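Long-range contact in 24-sterol C-methyltransferase (Haloferax volcanii, PDB 6F5Z), which is a putative S-adenosylmethionine-dependent methyltransferase that forms a complex with the activator Trm112 and binds S-adenosyl-L-homocysteine: residues F136-H150 with M160-F172. Numbering follows the deposited sequence. Where two conformers were deposited one is given.
Sequences FYCAVNYYEENVHSH and MTRWSHAEYREAF
Arg162 lies across Tyr142 and reaches Glu144 and His150, pinning the loop after strand 134-140 to the approach to helix 165-174 in this Rossmann-like methyltransferase fold. Its CB touches Tyr142 CE2 and OH, and CG rests over one ring face, 4.0 Å from the centroid, a CH-pi contact. In the conformer given, Met160 CE sits over the opposite face, a second CH-pi contact, the methyl at the end of a flexible chain lying over the ring centre. Arg162 CD meets Tyr142 OH; there the chain bends (chi3 88°), swinging the guanidinium off the ring to Glu144. NE donates to Glu144 OE1 (2.9 Å) from above the carboxylate plane, while NH1 bonds OE2 on its syn side, a side-on, two-nitrogen salt bridge. The guanidinium also stacks flat on the His150 imidazole, planes 5° apart, and NH2 holds a water shared with Tyr142 OH and His150 O. Cutting Arg162 back to an alanine would probably leave the Glu144 carboxylate without its charge partner and uncover one face of Tyr142 and of His150.

Farther along, Glu144 N donates to Trp163 O, joining the backbones. Ser164 and Glu167 form a capping box at the helix start. Beside it, the single N-H of His165 is shared between both Glu145 oxygens, a bifurcated bond on their syn lone pairs, straighter toward OE2; a negative charge is likely to be favoured at a helix N-terminus. Along the strand, smaller Cys138 and Val140 admit the large Tyr168 and Phe172 of the helix. The Phe136 and Phe172 rings are near parallel but slid apart, with Phe136 CD2 3.6 Å from Phe172 CZ, and that same CZ lies 3.7 Å from Cys138 CB.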
ATOM      1  N   PHE B 136       6.862   4.064  -5.379  1.00 13.27           N
ATOM      2  CA  PHE B 136       7.756   3.066  -5.955  1.00 12.63           C
ATOM      3  C   PHE B 136       7.180   1.715  -5.534  1.00 13.63           C
ATOM      4  O   PHE B 136       7.102   1.428  -4.330  1.00 13.84           O
ATOM      5  CB  PHE B 136       9.218   3.228  -5.429  1.00 13.75           C
ATOM      6  CG  PHE B 136      10.160   2.108  -5.855  1.00 13.81           C
ATOM      7  CD1 PHE B 136      10.089   1.564  -7.143  1.00 14.66           C
ATOM      8  CD2 PHE B 136      11.155   1.655  -4.999  1.00 14.81           C
ATOM      9  CE1 PHE B 136      10.959   0.554  -7.534  1.00 14.38           C
ATOM     10  CE2 PHE B 136      12.054   0.683  -5.406  1.00 15.59           C
ATOM     11  CZ  PHE B 136      11.957   0.136  -6.669  1.00 14.34           C
ATOM     12  N   TYR B 137       6.852   0.862  -6.536  1.00 13.84           N
ATOM     13  CA  TYR B 137       6.372  -0.502  -6.320  1.00 12.74           C
ATOM     14  C   TYR B 137       7.543  -1.423  -6.689  1.00 13.95           C
ATOM     15  O   TYR B 137       7.891  -1.514  -7.877  1.00 13.44           O
ATOM     16  CB  TYR B 137       5.129  -0.773  -7.193  1.00 13.11           C
ATOM     17  CG  TYR B 137       3.848  -0.405  -6.483  1.00 13.38           C
ATOM     18  CD1 TYR B 137       3.551   0.919  -6.174  1.00 14.41           C
ATOM     19  CD2 TYR B 137       2.931  -1.383  -6.114  1.00 13.93           C
ATOM     20  CE1 TYR B 137       2.414   1.254  -5.434  1.00 13.85           C
ATOM     21  CE2 TYR B 137       1.778  -1.063  -5.393  1.00 14.76           C
ATOM     22  CZ  TYR B 137       1.532   0.253  -5.039  1.00 14.09           C
ATOM     23  OH  TYR B 137       0.411   0.539  -4.295  1.00 15.78           O
ATOM     24  N   CYS B 138       8.143  -2.071  -5.677  1.00 13.22           N
ATOM     25  CA  CYS B 138       9.311  -2.895  -5.850  1.00 12.82           C
ATOM     26  C   CYS B 138       8.925  -4.351  -5.586  1.00 14.89           C
ATOM     27  O   CYS B 138       8.697  -4.719  -4.424  1.00 13.84           O
ATOM     28  CB  CYS B 138      10.368  -2.427  -4.847  1.00 13.18           C
ATOM     29  SG  CYS B 138      11.922  -3.338  -4.953  1.00 16.96           S
ATOM     30  N   ALA B 139       8.867  -5.169  -6.672  1.00 13.16           N
ATOM     31  CA  ALA B 139       8.434  -6.553  -6.512  1.00 13.24           C
ATOM     32  C   ALA B 139       9.620  -7.447  -6.839  1.00 14.43           C
ATOM     33  O   ALA B 139      10.268  -7.252  -7.892  1.00 14.76           O
ATOM     34  CB  ALA B 139       7.279  -6.850  -7.446  1.00 14.59           C
ATOM     35  N   VAL B 140       9.919  -8.408  -5.947  1.00 12.52           N
ATOM     36  CA  VAL B 140      11.093  -9.238  -6.126  1.00 13.03           C
ATOM     37  C   VAL B 140      10.806 -10.661  -5.701  1.00 13.84           C
ATOM     38  O   VAL B 140      10.113 -10.878  -4.697  1.00 13.98           O
ATOM     39  CB  VAL B 140      12.338  -8.713  -5.359  1.00 15.12           C
ATOM     40  CG1 VAL B 140      12.793  -7.340  -5.871  1.00 15.03           C
ATOM     41  CG2 VAL B 140      12.097  -8.667  -3.852  1.00 14.95           C
ATOM     42  N   ASN B 141      11.450 -11.630  -6.396  1.00 14.37           N
ATOM     43  CA  ASN B 141      11.375 -13.033  -6.006  1.00 14.03           C
ATOM     44  C   ASN B 141      12.657 -13.515  -5.340  1.00 16.62           C
ATOM     45  O   ASN B 141      12.643 -14.597  -4.762  1.00 17.53           O
ATOM     46  CB  ASN B 141      11.024 -13.943  -7.210  1.00 15.09           C
ATOM     47  CG  ASN B 141       9.622 -13.695  -7.696  1.00 17.03           C
ATOM     48  OD1 ASN B 141       8.813 -13.147  -6.971  1.00 19.02           O
ATOM     49  ND2 ASN B 141       9.302 -14.052  -8.929  1.00 18.37           N
ATOM     50  N   TYR B 142      13.738 -12.722  -5.408  1.00 14.67           N
ATOM     51  CA  TYR B 142      15.020 -13.062  -4.803  1.00 13.49           C
ATOM     52  C   TYR B 142      15.113 -12.214  -3.528  1.00 15.51           C
ATOM     53  O   TYR B 142      15.276 -10.991  -3.621  1.00 15.26           O
ATOM     54  CB  TYR B 142      16.158 -12.725  -5.769  1.00 14.94           C
ATOM     55  CG  TYR B 142      17.536 -13.002  -5.208  1.00 16.10           C
ATOM     56  CD1 TYR B 142      18.011 -14.310  -5.081  1.00 16.91           C
ATOM     57  CD2 TYR B 142      18.366 -11.964  -4.826  1.00 16.97           C
ATOM     58  CE1 TYR B 142      19.299 -14.570  -4.605  1.00 17.16           C
ATOM     59  CE2 TYR B 142      19.668 -12.205  -4.380  1.00 17.35           C
ATOM     60  CZ  TYR B 142      20.120 -13.510  -4.257  1.00 20.11           C
ATOM     61  OH  TYR B 142      21.406 -13.743  -3.816  1.00 19.74           O
ATOM     62  N   TYR B 143      14.968 -12.851  -2.350  1.00 14.98           N
ATOM     63  CA  TYR B 143      14.986 -12.155  -1.082  1.00 14.09           C
ATOM     64  C   TYR B 143      15.270 -13.169   0.012  1.00 17.24           C
ATOM     65  O   TYR B 143      15.117 -14.380  -0.218  1.00 17.19           O
ATOM     66  CB  TYR B 143      13.705 -11.316  -0.865  1.00 14.85           C
ATOM     67  CG  TYR B 143      12.423 -12.114  -0.878  1.00 14.01           C
ATOM     68  CD1 TYR B 143      11.736 -12.345  -2.069  1.00 15.02           C
ATOM     69  CD2 TYR B 143      11.892 -12.626   0.300  1.00 14.68           C
ATOM     70  CE1 TYR B 143      10.560 -13.089  -2.091  1.00 14.08           C
ATOM     71  CE2 TYR B 143      10.707 -13.371   0.293  1.00 15.81           C
ATOM     72  CZ  TYR B 143      10.043 -13.590  -0.912  1.00 14.79           C
ATOM     73  OH  TYR B 143       8.876 -14.332  -0.949  1.00 16.77           O
ATOM     74  N   GLU B 144      15.685 -12.688   1.193  1.00 16.29           N
ATOM     75  CA  GLU B 144      16.192 -13.586   2.227  1.00 16.55           C
ATOM     76  C   GLU B 144      15.239 -14.694   2.643  1.00 18.97           C
ATOM     77  O   GLU B 144      15.656 -15.864   2.708  1.00 18.89           O
ATOM     78  CB  GLU B 144      16.646 -12.799   3.472  1.00 18.47           C
ATOM     79  CG  GLU B 144      17.515 -13.631   4.422  1.00 17.12           C
ATOM     80  CD  GLU B 144      18.848 -14.003   3.804  1.00 23.56           C
ATOM     81  OE1 GLU B 144      19.375 -13.232   2.968  1.00 26.40           O
ATOM     82  OE2 GLU B 144      19.409 -15.035   4.240  1.00 33.33           O
ATOM     83  N   GLU B 145      13.990 -14.348   2.939  1.00 17.97           N
ATOM     84  CA  GLU B 145      13.028 -15.319   3.445  1.00 17.31           C
ATOM     85  C   GLU B 145      12.693 -16.404   2.406  1.00 21.51           C
ATOM     86  O   GLU B 145      12.261 -17.502   2.807  1.00 22.38           O
ATOM     87  CB  GLU B 145      11.751 -14.612   3.925  1.00 18.71           C
ATOM     88  CG  GLU B 145      11.973 -13.764   5.176  1.00 21.78           C
ATOM     89  CD  GLU B 145      12.392 -12.321   4.926  1.00 21.01           C
ATOM     90  OE1 GLU B 145      12.953 -12.022   3.850  1.00 19.83           O
ATOM     91  OE2 GLU B 145      12.158 -11.486   5.822  1.00 22.36           O
ATOM     92  N   ASN B 146      12.864 -16.109   1.098  1.00 17.71           N
ATOM     93  CA  ASN B 146      12.547 -17.116   0.063  1.00 17.53           C
ATOM     94  C   ASN B 146      13.792 -18.003  -0.066  1.00 19.26           C
ATOM     95  O   ASN B 146      14.662 -17.777  -0.896  1.00 18.61           O
ATOM     96  CB  ASN B 146      12.142 -16.455  -1.251  1.00 16.31           C
ATOM     97  CG  ASN B 146      11.839 -17.451  -2.345  1.00 25.84           C
ATOM     98  OD1 ASN B 146      11.715 -18.666  -2.099  1.00 26.43           O
ATOM     99  ND2 ASN B 146      11.778 -16.963  -3.579  1.00 22.22           N
ATOM    100  N   VAL B 147      13.874 -19.013   0.818  1.00 20.57           N
ATOM    101  CA  VAL B 147      15.081 -19.830   0.938  1.00 21.55           C
ATOM    102  C   VAL B 147      15.462 -20.502  -0.401  1.00 22.53           C
ATOM    103  O   VAL B 147      16.652 -20.600  -0.715  1.00 21.85           O
ATOM    104  CB  VAL B 147      14.997 -20.814   2.135  1.00 27.81           C
ATOM    105  CG1 VAL B 147      13.742 -21.675   2.075  1.00 28.67           C
ATOM    106  CG2 VAL B 147      16.260 -21.672   2.273  1.00 28.49           C
ATOM    107  N   HIS B 148      14.450 -20.885  -1.198  1.00 21.86           N
ATOM    108  CA  HIS B 148      14.608 -21.519  -2.504  0.50 23.16           C
ATOM    109  C   HIS B 148      15.313 -20.615  -3.527  1.00 25.80           C
ATOM    110  O   HIS B 148      15.828 -21.094  -4.542  1.00 27.91           O
ATOM    111  CB  HIS B 148      13.222 -21.908  -3.036  0.50 24.82           C
ATOM    112  CG  HIS B 148      12.252 -22.301  -1.970  0.50 28.57           C
ATOM    113  ND1 HIS B 148      11.509 -21.353  -1.291  0.50 30.31           N
ATOM    114  CD2 HIS B 148      11.961 -23.526  -1.467  0.50 30.81           C
ATOM    115  CE1 HIS B 148      10.768 -22.035  -0.431  0.50 30.17           C
ATOM    116  NE2 HIS B 148      10.987 -23.342  -0.513  0.50 30.25           N
ATOM    117  N   SER B 149      15.322 -19.280  -3.282  1.00 20.52           N
ATOM    118  CA  SER B 149      15.945 -18.355  -4.228  1.00 18.74           C
ATOM    119  C   SER B 149      17.408 -18.171  -3.979  1.00 21.44           C
ATOM    120  O   SER B 149      18.082 -17.587  -4.817  1.00 22.04           O
ATOM    121  CB  SER B 149      15.264 -16.984  -4.186  1.00 18.96           C
ATOM    122  OG  SER B 149      15.515 -16.257  -2.990  1.00 19.50           O
ATOM    123  N   HIS B 150      17.896 -18.583  -2.802  1.00 20.66           N
ATOM    124  CA  HIS B 150      19.295 -18.309  -2.447  1.00 21.09           C
ATOM    125  C   HIS B 150      20.274 -18.855  -3.503  1.00 26.90           C
ATOM    126  O   HIS B 150      21.195 -18.145  -3.934  1.00 26.58           O
ATOM    127  CB  HIS B 150      19.625 -18.892  -1.074  1.00 21.64           C
ATOM    128  CG  HIS B 150      18.869 -18.285   0.063  1.00 23.64           C
ATOM    129  ND1 HIS B 150      19.084 -18.698   1.350  1.00 25.21           N
ATOM    130  CD2 HIS B 150      17.917 -17.319   0.067  1.00 24.43           C
ATOM    131  CE1 HIS B 150      18.256 -17.990   2.108  1.00 24.75           C
ATOM    132  NE2 HIS B 150      17.546 -17.139   1.374  1.00 23.90           N
ATOM    133  N   MET B 160      24.241 -10.110  -7.028  1.00 19.14           N
ATOM    134  CA  MET B 160      22.864  -9.818  -6.623  0.50 16.91           C
ATOM    135  C   MET B 160      22.785  -9.356  -5.149  1.00 21.96           C
ATOM    136  O   MET B 160      23.579  -9.820  -4.313  1.00 21.93           O
ATOM    137  CB  MET B 160      22.020 -11.089  -6.823  0.50 16.91           C
ATOM    138  CG  MET B 160      22.064 -11.613  -8.265  0.50 16.93           C
ATOM    139  SD  MET B 160      21.515 -13.338  -8.380  0.50 17.07           S
ATOM    140  CE  MET B 160      19.746 -13.121  -8.172  0.50 12.95           C
ATOM    141  N   THR B 161      21.793  -8.514  -4.814  1.00 17.74           N
ATOM    142  CA  THR B 161      21.581  -8.065  -3.452  1.00 16.73           C
ATOM    143  C   THR B 161      20.445  -8.899  -2.868  1.00 18.83           C
ATOM    144  O   THR B 161      19.336  -8.924  -3.413  1.00 17.03           O
ATOM    145  CB  THR B 161      21.311  -6.560  -3.433  1.00 23.28           C
ATOM    146  OG1 THR B 161      22.541  -5.903  -3.764  1.00 23.63           O
ATOM    147  CG2 THR B 161      20.846  -6.063  -2.050  1.00 24.87           C
ATOM    148  N   ARG B 162      20.720  -9.571  -1.753  1.00 16.30           N
ATOM    149  CA  ARG B 162      19.748 -10.452  -1.119  1.00 15.57           C
ATOM    150  C   ARG B 162      19.347  -9.818   0.192  1.00 17.52           C
ATOM    151  O   ARG B 162      20.104  -9.842   1.157  1.00 18.66           O
ATOM    152  CB  ARG B 162      20.343 -11.849  -0.891  1.00 16.63           C
ATOM    153  CG  ARG B 162      19.235 -12.888  -0.717  1.00 20.62           C
ATOM    154  CD  ARG B 162      19.826 -14.292  -0.711  1.00 24.51           C
ATOM    155  NE  ARG B 162      20.209 -14.670   0.649  1.00 26.02           N
ATOM    156  CZ  ARG B 162      21.088 -15.618   0.951  1.00 37.74           C
ATOM    157  NH1 ARG B 162      21.338 -15.916   2.216  1.00 30.39           N
ATOM    158  NH2 ARG B 162      21.744 -16.255  -0.008  1.00 30.14           N
ATOM    159  N   TRP B 163      18.186  -9.163   0.214  1.00 14.98           N
ATOM    160  CA  TRP B 163      17.732  -8.505   1.423  1.00 15.32           C
ATOM    161  C   TRP B 163      16.533  -9.206   1.995  1.00 16.69           C
ATOM    162  O   TRP B 163      15.730  -9.772   1.243  1.00 16.39           O
ATOM    163  CB  TRP B 163      17.310  -7.056   1.143  1.00 15.13           C
ATOM    164  CG  TRP B 163      18.424  -6.059   0.998  1.00 15.14           C
ATOM    165  CD1 TRP B 163      19.740  -6.200   1.375  1.00 17.75           C
ATOM    166  CD2 TRP B 163      18.308  -4.760   0.418  1.00 14.64           C
ATOM    167  NE1 TRP B 163      20.449  -5.063   1.043  1.00 16.39           N
ATOM    168  CE2 TRP B 163      19.581  -4.152   0.470  1.00 17.52           C
ATOM    169  CE3 TRP B 163      17.243  -4.059  -0.172  1.00 16.32           C
ATOM    170  CZ2 TRP B 163      19.809  -2.862  -0.055  1.00 17.63           C
ATOM    171  CZ3 TRP B 163      17.459  -2.785  -0.657  1.00 18.54           C
ATOM    172  CH2 TRP B 163      18.732  -2.200  -0.605  1.00 18.71           C
ATOM    173  N   SER B 164      16.371  -9.107   3.326  1.00 14.02           N
ATOM    174  CA  SER B 164      15.140  -9.607   3.961  1.00 13.73           C
ATOM    175  C   SER B 164      13.985  -8.583   3.794  1.00 16.20           C
ATOM    176  O   SER B 164      14.215  -7.447   3.393  1.00 15.74           O
ATOM    177  CB  SER B 164      15.364  -9.800   5.461  1.00 15.10           C
ATOM    178  OG  SER B 164      15.664  -8.524   5.992  1.00 17.81           O
ATOM    179  N   HIS B 165      12.769  -8.958   4.198  1.00 15.05           N
ATOM    180  CA  HIS B 165      11.651  -8.003   4.179  1.00 14.78           C
ATOM    181  C   HIS B 165      12.075  -6.751   4.996  1.00 16.24           C
ATOM    182  O   HIS B 165      11.892  -5.609   4.551  1.00 15.24           O
ATOM    183  CB  HIS B 165      10.420  -8.609   4.867  1.00 15.86           C
ATOM    184  CG  HIS B 165       9.683  -9.646   4.082  1.00 19.03           C
ATOM    185  ND1 HIS B 165       8.286  -9.723   4.145  1.00 22.78           N
ATOM    186  CD2 HIS B 165      10.124 -10.584   3.217  1.00 18.81           C
ATOM    187  CE1 HIS B 165       7.944 -10.752   3.374  1.00 22.65           C
ATOM    188  NE2 HIS B 165       9.008 -11.325   2.818  1.00 20.77           N
ATOM    189  N   ALA B 166      12.649  -6.973   6.204  1.00 16.21           N
ATOM    190  CA  ALA B 166      13.059  -5.835   7.055  1.00 16.37           C
ATOM    191  C   ALA B 166      14.126  -4.974   6.402  1.00 17.24           C
ATOM    192  O   ALA B 166      14.084  -3.737   6.482  1.00 17.33           O
ATOM    193  CB  ALA B 166      13.519  -6.334   8.427  1.00 17.84           C
ATOM    194  N   GLU B 167      15.087  -5.606   5.736  1.00 14.59           N
ATOM    195  CA  GLU B 167      16.130  -4.829   5.060  1.00 14.93           C
ATOM    196  C   GLU B 167      15.587  -3.957   3.934  1.00 15.45           C
ATOM    197  O   GLU B 167      16.090  -2.847   3.705  1.00 16.07           O
ATOM    198  CB  GLU B 167      17.241  -5.739   4.550  1.00 15.11           C
ATOM    199  CG  GLU B 167      18.154  -6.186   5.694  1.00 16.39           C
ATOM    200  CD  GLU B 167      19.094  -7.327   5.353  1.00 28.96           C
ATOM    201  OE1 GLU B 167      18.721  -8.210   4.548  1.00 20.13           O
ATOM    202  OE2 GLU B 167      20.195  -7.367   5.950  1.00 28.00           O
ATOM    203  N   TYR B 168      14.550  -4.443   3.203  1.00 14.45           N
ATOM    204  CA  TYR B 168      13.936  -3.611   2.160  1.00 14.24           C
ATOM    205  C   TYR B 168      13.249  -2.410   2.830  1.00 16.28           C
ATOM    206  O   TYR B 168      13.405  -1.296   2.354  1.00 14.87           O
ATOM    207  CB  TYR B 168      12.863  -4.409   1.393  1.00 13.97           C
ATOM    208  CG  TYR B 168      13.439  -5.071   0.163  1.00 12.99           C
ATOM    209  CD1 TYR B 168      13.563  -4.370  -1.037  1.00 14.06           C
ATOM    210  CD2 TYR B 168      13.892  -6.396   0.196  1.00 13.36           C
ATOM    211  CE1 TYR B 168      14.146  -4.953  -2.162  1.00 15.30           C
ATOM    212  CE2 TYR B 168      14.441  -6.999  -0.942  1.00 13.71           C
ATOM    213  CZ  TYR B 168      14.605  -6.260  -2.103  1.00 15.23           C
ATOM    214  OH  TYR B 168      15.197  -6.812  -3.206  1.00 15.13           O
ATOM    215  N   ARG B 169      12.567  -2.607   3.972  1.00 14.20           N
ATOM    216  CA  ARG B 169      11.901  -1.459   4.615  1.00 13.43           C
ATOM    217  C   ARG B 169      12.944  -0.448   5.107  1.00 16.20           C
ATOM    218  O   ARG B 169      12.774   0.764   4.912  1.00 17.60           O
ATOM    219  CB  ARG B 169      11.009  -1.915   5.788  1.00 15.08           C
ATOM    220  CG  ARG B 169       9.921  -2.899   5.369  1.00 15.30           C
ATOM    221  CD  ARG B 169       8.790  -3.065   6.403  1.00 16.53           C
ATOM    222  NE  ARG B 169       9.281  -3.409   7.740  1.00 17.54           N
ATOM    223  CZ  ARG B 169       9.564  -4.650   8.133  1.00 20.74           C
ATOM    224  NH1 ARG B 169       9.486  -5.667   7.271  1.00 17.32           N
ATOM    225  NH2 ARG B 169       9.953  -4.887   9.383  1.00 20.10           N
ATOM    226  N   GLU B 170      14.021  -0.961   5.736  1.00 15.16           N
ATOM    227  CA  GLU B 170      15.064  -0.088   6.247  1.00 16.06           C
ATOM    228  C   GLU B 170      15.738   0.675   5.116  1.00 16.97           C
ATOM    229  O   GLU B 170      15.985   1.872   5.247  1.00 18.24           O
ATOM    230  CB  GLU B 170      16.107  -0.916   7.019  1.00 18.23           C
ATOM    231  CG  GLU B 170      15.562  -1.573   8.288  1.00 28.82           C
ATOM    232  CD  GLU B 170      16.341  -2.763   8.843  1.00 50.32           C
ATOM    233  OE1 GLU B 170      17.439  -3.071   8.326  1.00 40.70           O
ATOM    234  OE2 GLU B 170      15.842  -3.400   9.798  1.00 42.57           O
ATOM    235  N   ALA B 171      16.031  -0.006   3.981  1.00 14.63           N
ATOM    236  CA  ALA B 171      16.713   0.669   2.867  1.00 15.07           C
ATOM    237  C   ALA B 171      15.798   1.745   2.274  1.00 14.76           C
ATOM    238  O   ALA B 171      16.283   2.801   1.868  1.00 15.39           O
ATOM    239  CB  ALA B 171      17.054  -0.344   1.787  1.00 16.64           C
ATOM    240  N   PHE B 172      14.481   1.472   2.162  1.00 14.03           N
ATOM    241  CA  PHE B 172      13.582   2.486   1.616  1.00 13.93           C
ATOM    242  C   PHE B 172      13.610   3.724   2.510  1.00 16.29           C
ATOM    243  O   PHE B 172      13.780   4.823   2.003  1.00 17.20           O
ATOM    244  CB  PHE B 172      12.150   1.945   1.593  1.00 14.95           C
ATOM    245  CG  PHE B 172      11.762   1.219   0.322  1.00 13.98           C
ATOM    246  CD1 PHE B 172      12.642   0.334  -0.287  1.00 15.60           C
ATOM    247  CD2 PHE B 172      10.485   1.349  -0.199  1.00 15.17           C
ATOM    248  CE1 PHE B 172      12.257  -0.398  -1.436  1.00 16.05           C
ATOM    249  CE2 PHE B 172      10.121   0.670  -1.373  1.00 17.57           C
ATOM    250  CZ  PHE B 172      10.992  -0.215  -1.961  1.00 15.52           C
TER
HETATM  251  O   HOH W   1      16.785  -9.019  -2.502  1.00 15.27           O
HETATM  252  O   HOH W   2      22.186 -15.960  -2.741  1.00 26.19           O
HETATM  253  O   HOH W   3      23.607 -12.394  -3.374  1.00 39.91           O
HETATM  254  O   HOH W   4       7.623 -13.328   1.370  1.00 23.59           O
HETATM  255  O   HOH W   5      19.542 -10.869   4.723  1.00 35.71           O
HETATM  256  O   HOH W   6      12.552  -9.562   7.648  1.00 19.41           O